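Local coordinates for protein KLLA0C04147p (Kluyveromyces lactis, PDB 5H2A) that probably binds and transfers sterols as an OSBP-family protein, of which this chain is the ankyrin-repeat domain, at residues A[165-170]-A[207-212]; A[197-202]-A[212-217]; A[220-225]-A[260-265]. All blocks are in the same frame, centred on the assembly; numbering follows the deposited sequence.

Contact 1: residues A[165-170]-A[207-212]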
# COMPACT_ATOMS: atom_id res chain seq x y z
N ASN A 165 -20.59 -6.06 4.15
CA ASN A 165 -21.91 -6.66 3.91
C ASN A 165 -21.86 -8.17 3.99
O ASN A 165 -22.82 -8.81 4.44
CB ASN A 165 -22.46 -6.23 2.54
CG ASN A 165 -22.85 -4.77 2.48
OD1 ASN A 165 -22.99 -4.11 3.51
ND2 ASN A 165 -23.06 -4.26 1.28
N ASN A 166 -20.74 -8.78 3.57
CA ASN A 166 -20.55 -10.22 3.62
C ASN A 166 -20.00 -10.74 4.94
O ASN A 166 -19.79 -11.95 5.07
CB ASN A 166 -19.61 -10.66 2.49
CG ASN A 166 -20.16 -10.36 1.12
OD1 ASN A 166 -21.36 -10.12 0.97
ND2 ASN A 166 -19.29 -10.37 0.10
N ARG A 167 -19.74 -9.86 5.91
CA ARG A 167 -19.08 -10.24 7.16
C ARG A 167 -17.82 -11.07 6.90
O ARG A 167 -17.53 -12.05 7.59
CB ARG A 167 -20.04 -11.00 8.09
CG ARG A 167 -21.31 -10.24 8.43
CD ARG A 167 -22.19 -11.06 9.37
NE ARG A 167 -21.62 -11.06 10.72
CZ ARG A 167 -21.14 -12.12 11.34
NH1 ARG A 167 -21.18 -13.31 10.75
NH2 ARG A 167 -20.65 -12.00 12.57
N ASP A 168 -17.04 -10.66 5.90
CA ASP A 168 -15.97 -11.49 5.35
C ASP A 168 -14.63 -10.98 5.88
O ASP A 168 -13.98 -10.12 5.29
CB ASP A 168 -16.05 -11.46 3.82
CG ASP A 168 -15.11 -12.46 3.16
OD1 ASP A 168 -14.17 -12.92 3.83
OD2 ASP A 168 -15.33 -12.77 1.97
N ILE A 169 -14.21 -11.55 7.01
CA ILE A 169 -12.99 -11.12 7.70
C ILE A 169 -11.75 -11.33 6.84
O ILE A 169 -10.82 -10.52 6.85
CB ILE A 169 -12.86 -11.85 9.05
CG1 ILE A 169 -14.00 -11.46 9.98
CG2 ILE A 169 -11.52 -11.55 9.69
CD1 ILE A 169 -13.93 -10.03 10.44
N ASP A 170 -11.69 -12.46 6.11
CA ASP A 170 -10.55 -12.69 5.23
C ASP A 170 -10.46 -11.62 4.15
O ASP A 170 -9.37 -11.12 3.85
CB ASP A 170 -10.65 -14.07 4.58
CG ASP A 170 -10.45 -15.19 5.57
OD1 ASP A 170 -9.82 -14.95 6.63
OD2 ASP A 170 -10.89 -16.31 5.28
N ASP A 207 -22.78 -7.04 16.34
CA ASP A 207 -21.91 -7.95 15.60
C ASP A 207 -20.53 -7.86 16.26
O ASP A 207 -19.71 -7.03 15.90
CB ASP A 207 -21.88 -7.59 14.12
CG ASP A 207 -21.23 -8.66 13.27
OD1 ASP A 207 -20.42 -9.45 13.81
OD2 ASP A 207 -21.53 -8.72 12.05
N ILE A 208 -20.30 -8.72 17.25
CA ILE A 208 -19.06 -8.67 18.03
C ILE A 208 -17.86 -8.92 17.14
O ILE A 208 -16.84 -8.21 17.23
CB ILE A 208 -19.13 -9.70 19.18
CG1 ILE A 208 -20.17 -9.25 20.22
CG2 ILE A 208 -17.75 -9.87 19.82
CD1 ILE A 208 -20.53 -10.33 21.25
N LEU A 209 -17.95 -9.94 16.28
CA LEU A 209 -16.86 -10.26 15.35
C LEU A 209 -16.42 -9.04 14.54
O LEU A 209 -15.22 -8.75 14.41
CB LEU A 209 -17.30 -11.38 14.41
CG LEU A 209 -16.27 -11.82 13.35
CD1 LEU A 209 -15.14 -12.58 14.02
CD2 LEU A 209 -16.92 -12.65 12.26
N LEU A 210 -17.39 -8.33 13.96
CA LEU A 210 -17.06 -7.21 13.09
C LEU A 210 -16.66 -5.98 13.89
O LEU A 210 -15.77 -5.24 13.47
CB LEU A 210 -18.23 -6.88 12.16
CG LEU A 210 -18.21 -7.63 10.81
CD1 LEU A 210 -17.01 -7.23 9.98
CD2 LEU A 210 -18.22 -9.16 11.04
N CYS A 211 -17.29 -5.75 15.05
CA CYS A 211 -16.83 -4.64 15.89
C CYS A 211 -15.38 -4.82 16.31
O CYS A 211 -14.61 -3.86 16.32
CB CYS A 211 -17.72 -4.50 17.12
SG CYS A 211 -19.34 -3.84 16.70
N ARG A 212 -15.00 -6.04 16.70
CA ARG A 212 -13.60 -6.28 17.08
C ARG A 212 -12.66 -5.97 15.91
O ARG A 212 -11.61 -5.33 16.10
CB ARG A 212 -13.42 -7.72 17.54
CG ARG A 212 -12.45 -7.86 18.71
CD ARG A 212 -12.06 -9.31 18.98
NE ARG A 212 -13.19 -10.15 19.36
CZ ARG A 212 -13.82 -10.08 20.53
NH1 ARG A 212 -13.45 -9.19 21.44
NH2 ARG A 212 -14.83 -10.90 20.79
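R167 and D207 meet in a two-bond salt bridge that joins the turn ahead of helix 169-176 to the start of helix 208-215. The guanidinium grips the carboxylate side-on, NE of R167 giving its hydrogen to OD2 of D207 at 2.7 Å and NH2 of R167 to OD1 of D207 at 2.8 Å. Both bonds are almost straight, and both acceptors lie in the guanidinium plane. The donors arrive on the syn side but about 30° out of the carboxylate plane, and the two planes are turned 30° apart, so the fork is slightly twisted. The R167 chain is extended as far as CD and then bends at chi3 (74°), which swings the NE edge onto D207.

A capping bond shares the same acceptor. D207 is the N-cap of helix 208-215, and its OD1 also accepts from L210 N at 3.2 Å. The backbone donor comes from above the carboxylate plane, on the face opposite to that used by R167 NH2. Three bonds thus fix the rotation of the carboxylate, and the positive charge beside it probably favours its ionised form.

The apolar part lies alongside. I169 and L209 reach toward each other tip to tip, with I169 CG1 3.9 Å from L209 CD2, while I169 CD1 slides past L210 CD1 at 4.2 Å. L210 CD2 packs against the aliphatic root of R167, 3.9 Å from its CB, and L209 CD2 lies 3.8 Å from R167 NH2. L210 also touches F202 of helix 198-204.

R167, with positive phi, ends the preceding helix in a Schellman motif, and D168 N-caps the next. The turn leading into helix 169-176 thus packs on the N-terminal end of helix 208-215, consistent with the helical stacking of an ankyrin domain.

Contact 2: residues A[197-202]-A[212-217]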
# COMPACT_ATOMS: atom_id res chain seq x y z
N THR A 197 -21.08 5.74 11.17
CA THR A 197 -19.86 5.05 10.75
C THR A 197 -20.09 3.55 10.83
O THR A 197 -21.08 3.09 11.41
CB THR A 197 -18.69 5.41 11.65
OG1 THR A 197 -18.91 4.83 12.94
CG2 THR A 197 -18.57 6.93 11.81
N VAL A 198 -19.18 2.75 10.25
CA VAL A 198 -19.39 1.31 10.36
C VAL A 198 -19.33 0.89 11.82
O VAL A 198 -19.98 -0.08 12.20
CB VAL A 198 -18.43 0.48 9.48
CG1 VAL A 198 -18.76 0.67 8.00
CG2 VAL A 198 -16.95 0.77 9.78
N LEU A 199 -18.59 1.62 12.66
CA LEU A 199 -18.56 1.21 14.07
C LEU A 199 -19.93 1.38 14.71
O LEU A 199 -20.39 0.48 15.43
CB LEU A 199 -17.48 1.98 14.84
CG LEU A 199 -17.31 1.58 16.32
CD1 LEU A 199 -16.96 0.08 16.52
CD2 LEU A 199 -16.23 2.46 16.98
N HIS A 200 -20.62 2.50 14.46
CA HIS A 200 -22.00 2.63 14.95
C HIS A 200 -22.88 1.53 14.39
O HIS A 200 -23.71 0.94 15.11
CB HIS A 200 -22.60 3.98 14.55
CG HIS A 200 -21.95 5.14 15.22
ND1 HIS A 200 -20.96 5.87 14.61
CD2 HIS A 200 -22.14 5.69 16.44
CE1 HIS A 200 -20.56 6.83 15.43
NE2 HIS A 200 -21.27 6.75 16.54
N GLU A 201 -22.77 1.30 13.08
CA GLU A 201 -23.61 0.33 12.39
C GLU A 201 -23.49 -1.06 13.01
O GLU A 201 -24.50 -1.71 13.30
CB GLU A 201 -23.22 0.31 10.90
CG GLU A 201 -23.84 -0.82 10.12
CD GLU A 201 -23.30 -0.95 8.70
OE1 GLU A 201 -22.54 -0.06 8.25
OE2 GLU A 201 -23.63 -1.95 8.03
N PHE A 202 -22.26 -1.52 13.22
CA PHE A 202 -22.10 -2.88 13.73
C PHE A 202 -22.21 -2.97 15.24
O PHE A 202 -22.49 -4.07 15.74
CB PHE A 202 -20.78 -3.47 13.22
CG PHE A 202 -20.84 -3.79 11.75
CD1 PHE A 202 -21.44 -4.96 11.31
CD2 PHE A 202 -20.39 -2.87 10.81
CE1 PHE A 202 -21.55 -5.25 9.95
CE2 PHE A 202 -20.50 -3.13 9.44
CZ PHE A 202 -21.07 -4.33 9.00
N ARG A 212 -15.00 -6.04 16.70
CA ARG A 212 -13.60 -6.28 17.08
C ARG A 212 -12.66 -5.97 15.91
O ARG A 212 -11.61 -5.33 16.10
CB ARG A 212 -13.42 -7.72 17.54
CG ARG A 212 -12.45 -7.86 18.71
CD ARG A 212 -12.06 -9.31 18.98
NE ARG A 212 -13.19 -10.15 19.36
CZ ARG A 212 -13.82 -10.08 20.53
NH1 ARG A 212 -13.45 -9.19 21.44
NH2 ARG A 212 -14.83 -10.90 20.79
N TRP A 213 -13.01 -6.43 14.71
CA TRP A 213 -12.19 -6.17 13.54
C TRP A 213 -12.08 -4.68 13.26
O TRP A 213 -10.98 -4.16 13.01
CB TRP A 213 -12.77 -6.91 12.31
CG TRP A 213 -11.79 -6.86 11.18
CD1 TRP A 213 -10.81 -7.77 10.91
CD2 TRP A 213 -11.63 -5.80 10.23
NE1 TRP A 213 -10.07 -7.36 9.81
CE2 TRP A 213 -10.55 -6.15 9.38
CE3 TRP A 213 -12.30 -4.58 10.00
CZ2 TRP A 213 -10.13 -5.34 8.33
CZ3 TRP A 213 -11.89 -3.79 8.94
CH2 TRP A 213 -10.81 -4.17 8.13
N ILE A 214 -13.21 -3.97 13.31
CA ILE A 214 -13.19 -2.53 13.09
C ILE A 214 -12.29 -1.85 14.11
O ILE A 214 -11.43 -1.02 13.77
CB ILE A 214 -14.61 -1.95 13.12
CG1 ILE A 214 -15.42 -2.45 11.92
CG2 ILE A 214 -14.58 -0.43 13.13
CD1 ILE A 214 -16.93 -2.24 12.09
N LEU A 215 -12.44 -2.21 15.40
CA LEU A 215 -11.63 -1.56 16.43
C LEU A 215 -10.15 -1.93 16.31
O LEU A 215 -9.28 -1.15 16.72
CB LEU A 215 -12.15 -1.92 17.83
CG LEU A 215 -13.50 -1.30 18.18
CD1 LEU A 215 -14.05 -1.86 19.50
CD2 LEU A 215 -13.43 0.23 18.22
N ASP A 216 -9.84 -3.09 15.74
CA ASP A 216 -8.43 -3.44 15.50
C ASP A 216 -7.86 -2.81 14.25
O ASP A 216 -6.66 -2.97 13.99
CB ASP A 216 -8.26 -4.95 15.43
CG ASP A 216 -8.48 -5.63 16.76
OD1 ASP A 216 -8.47 -4.92 17.79
OD2 ASP A 216 -8.65 -6.86 16.78
N HIS A 217 -8.66 -2.08 13.47
CA HIS A 217 -8.17 -1.50 12.22
C HIS A 217 -8.53 -0.03 12.12
O HIS A 217 -8.87 0.48 11.04
CB HIS A 217 -8.70 -2.29 11.03
CG HIS A 217 -8.09 -3.66 10.93
ND1 HIS A 217 -8.55 -4.73 11.66
CD2 HIS A 217 -7.01 -4.10 10.24
CE1 HIS A 217 -7.80 -5.79 11.39
NE2 HIS A 217 -6.87 -5.44 10.52
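I214 projects from helix 208-215 into the surface of helix 198-204, where V198, L199 and F202 receive its different branches. Its CD1 methyl makes the shortest contacts. It lies 3.7 Å from V198 O and equally near F202 CD2, so one methyl touches both backbone and ring. The I214 side chain crosses that of F202 at about a right angle, and CD1 approaches the ring obliquely. V198 is crossed at a slant, its CG2 coming within 3.8 Å of I214 CD1.

With chi1 of I214 at -68°, CG1 stands beside the backbone N and CG2 anti to it, which aims CG1 and CD1 at V198 and F202 and turns CG2 to L199, 4.1 Å from its CB. L199 sends its own end past I214 to L215. Those two leucines cross at about a right angle, CD2 of L199 lying 3.8 Å from CD2 of L215, and CD1 of L199 meets the same L215 methyl. L199 and L215 also touch helix 249-268, through L258 and A261 respectively, while F164 of helix 139-165 adjoins I214.

V198 O is not left to apolar neighbours alone, since it accepts the helical bond from F202 N at 2.9 Å. At the far end of the second helix, H217 folds back: its ND1 donates to W213 O at 2.8 Å, and its ring lies over a face of W213.

With V198, L199 and F202 lining one face of helix 198-204 and I214 and L215 facing them from helix 208-215, the contact is the apolar interface between two helices joined by a short turn, of the antiparallel kind from which ankyrin domains are built.

Contact 3: residues A[220-225]-A[260-265]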
# COMPACT_ATOMS: atom_id res chain seq x y z
N ASP A 220 -12.67 4.52 15.31
CA ASP A 220 -12.48 5.54 16.33
C ASP A 220 -13.70 5.60 17.23
O ASP A 220 -14.76 6.08 16.79
CB ASP A 220 -12.21 6.90 15.69
CG ASP A 220 -11.93 8.01 16.71
OD1 ASP A 220 -12.22 7.84 17.91
OD2 ASP A 220 -11.41 9.07 16.29
N PRO A 221 -13.61 5.18 18.50
CA PRO A 221 -14.80 5.20 19.36
C PRO A 221 -15.27 6.58 19.76
O PRO A 221 -16.35 6.71 20.35
CB PRO A 221 -14.34 4.39 20.59
CG PRO A 221 -12.87 4.55 20.61
CD PRO A 221 -12.43 4.62 19.17
N PHE A 222 -14.49 7.63 19.47
CA PHE A 222 -14.88 8.99 19.80
C PHE A 222 -15.64 9.68 18.68
O PHE A 222 -16.18 10.77 18.90
CB PHE A 222 -13.63 9.82 20.14
CG PHE A 222 -12.94 9.39 21.41
CD1 PHE A 222 -13.69 8.94 22.50
CD2 PHE A 222 -11.56 9.42 21.52
CE1 PHE A 222 -13.06 8.55 23.68
CE2 PHE A 222 -10.92 9.01 22.69
CZ PHE A 222 -11.68 8.58 23.77
N LYS A 223 -15.72 9.08 17.49
CA LYS A 223 -16.46 9.70 16.40
C LYS A 223 -17.95 9.59 16.65
O LYS A 223 -18.50 8.49 16.80
CB LYS A 223 -16.07 9.06 15.06
CG LYS A 223 -16.81 9.64 13.87
CD LYS A 223 -15.88 10.23 12.82
CE LYS A 223 -16.67 10.81 11.66
NZ LYS A 223 -15.83 10.94 10.43
N ARG A 224 -18.62 10.74 16.74
CA ARG A 224 -20.05 10.73 16.99
C ARG A 224 -20.81 10.51 15.69
O ARG A 224 -20.29 10.74 14.59
CB ARG A 224 -20.48 12.04 17.65
CG ARG A 224 -19.66 12.37 18.88
CD ARG A 224 -20.11 13.65 19.57
NE ARG A 224 -19.44 13.78 20.86
CZ ARG A 224 -19.93 13.31 22.00
NH1 ARG A 224 -21.11 12.70 22.02
NH2 ARG A 224 -19.25 13.45 23.13
N ASP A 225 -22.03 10.03 15.82
CA ASP A 225 -22.89 9.92 14.66
C ASP A 225 -23.53 11.28 14.36
O ASP A 225 -23.29 12.28 15.05
CB ASP A 225 -23.94 8.82 14.85
CG ASP A 225 -24.90 9.08 16.01
OD1 ASP A 225 -25.09 10.23 16.45
OD2 ASP A 225 -25.50 8.09 16.47
N LYS A 260 -12.03 -0.09 26.13
CA LYS A 260 -10.61 -0.29 25.88
C LYS A 260 -10.16 0.48 24.63
O LYS A 260 -9.07 1.07 24.62
CB LYS A 260 -10.31 -1.78 25.74
CG LYS A 260 -8.88 -2.10 25.35
CD LYS A 260 -8.77 -3.50 24.75
CE LYS A 260 -7.89 -3.50 23.49
NZ LYS A 260 -8.43 -2.63 22.39
N ALA A 261 -10.98 0.49 23.58
CA ALA A 261 -10.63 1.25 22.38
C ALA A 261 -10.54 2.74 22.68
O ALA A 261 -9.68 3.45 22.12
CB ALA A 261 -11.64 0.96 21.27
N ALA A 262 -11.40 3.24 23.56
CA ALA A 262 -11.39 4.65 23.91
C ALA A 262 -10.11 5.02 24.65
O ALA A 262 -9.54 6.10 24.41
CB ALA A 262 -12.61 5.00 24.75
N ARG A 263 -9.63 4.13 25.52
CA ARG A 263 -8.36 4.38 26.20
C ARG A 263 -7.21 4.44 25.20
O ARG A 263 -6.36 5.34 25.26
CB ARG A 263 -8.10 3.30 27.26
CG ARG A 263 -9.03 3.41 28.49
CD ARG A 263 -8.62 2.46 29.63
NE ARG A 263 -8.73 1.05 29.28
CZ ARG A 263 -9.82 0.30 29.48
NH1 ARG A 263 -9.83 -0.98 29.14
NH2 ARG A 263 -10.90 0.84 30.03
N GLU A 264 -7.17 3.51 24.26
CA GLU A 264 -6.10 3.51 23.27
C GLU A 264 -6.21 4.72 22.35
O GLU A 264 -5.19 5.34 22.00
CB GLU A 264 -6.14 2.19 22.49
CG GLU A 264 -5.94 0.99 23.42
CD GLU A 264 -6.14 -0.35 22.74
OE1 GLU A 264 -6.81 -0.40 21.69
OE2 GLU A 264 -5.63 -1.36 23.28
N GLN A 265 -7.44 5.10 21.99
CA GLN A 265 -7.66 6.28 21.15
C GLN A 265 -7.17 7.55 21.85
O GLN A 265 -6.66 8.47 21.19
CB GLN A 265 -9.14 6.41 20.81
CG GLN A 265 -9.43 7.38 19.68
CD GLN A 265 -8.83 6.92 18.37
OE1 GLN A 265 -8.98 5.76 17.98
NE2 GLN A 265 -8.11 7.83 17.70
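Three torsions bring D220 and Q265 together: in both D220 and Q265 (chi1 -166° in the latter) the chain leaves anti to the backbone N, and a bend at chi2 of Q265 (64°) lays its amide against the D220 carboxylate. The two flat groups stack with planes 20° apart, D220 OD1 lying 3.5 Å from Q265 CD. Q265 NE2 is hydrogen-bonded to D269, just beyond the end of the helix. D220 OD1 accepts from F222 N at 2.8 Å, the donor coming from above the carboxylate plane, an Asx turn within the type I turn D220-K223. F222 then reaches the helix obliquely, CZ 3.3 Å from A262 O and CE1 3.7 Å from A262 CB, while its CD2 sits 3.5 Å from Q265 CG. Beside it, P221 presses CG onto the backbone between A261 and A262, 3.5 Å from A262 N. An alanine in place of D220 is likely to leave F222 N without its side-chain acceptor and the Q265 amide without its stacking partner, weakening the turn's hold on F222. The contact is plain packing of an Asx-turn loop, lying after helix 208-215, against the C-terminal helix 249-268 that closes this end of the domain.

In the fold
From the N terminus, the chain first passes the turn 165-170, then helix 198-204, then helix 208-215. Contact 1 closes a loop of 36 residues and contact 2 one of only nine; their segments alternate along the chain, so the loops cross, and both use helix 208-215 and share R212. They touch directly: D207 N probably bonds to F202 O, and I169 packs on W213. Contact 3 opens after both have closed and spans 34 residues to helix 249-268. It abuts contact 2 through L215 and A261, and through H200 and K223, but stays about 8 Å from contact 1 at nearest atoms. Together they tie helices 169-176, 198-204, 208-215 and 249-268 and the loop 220-225 together.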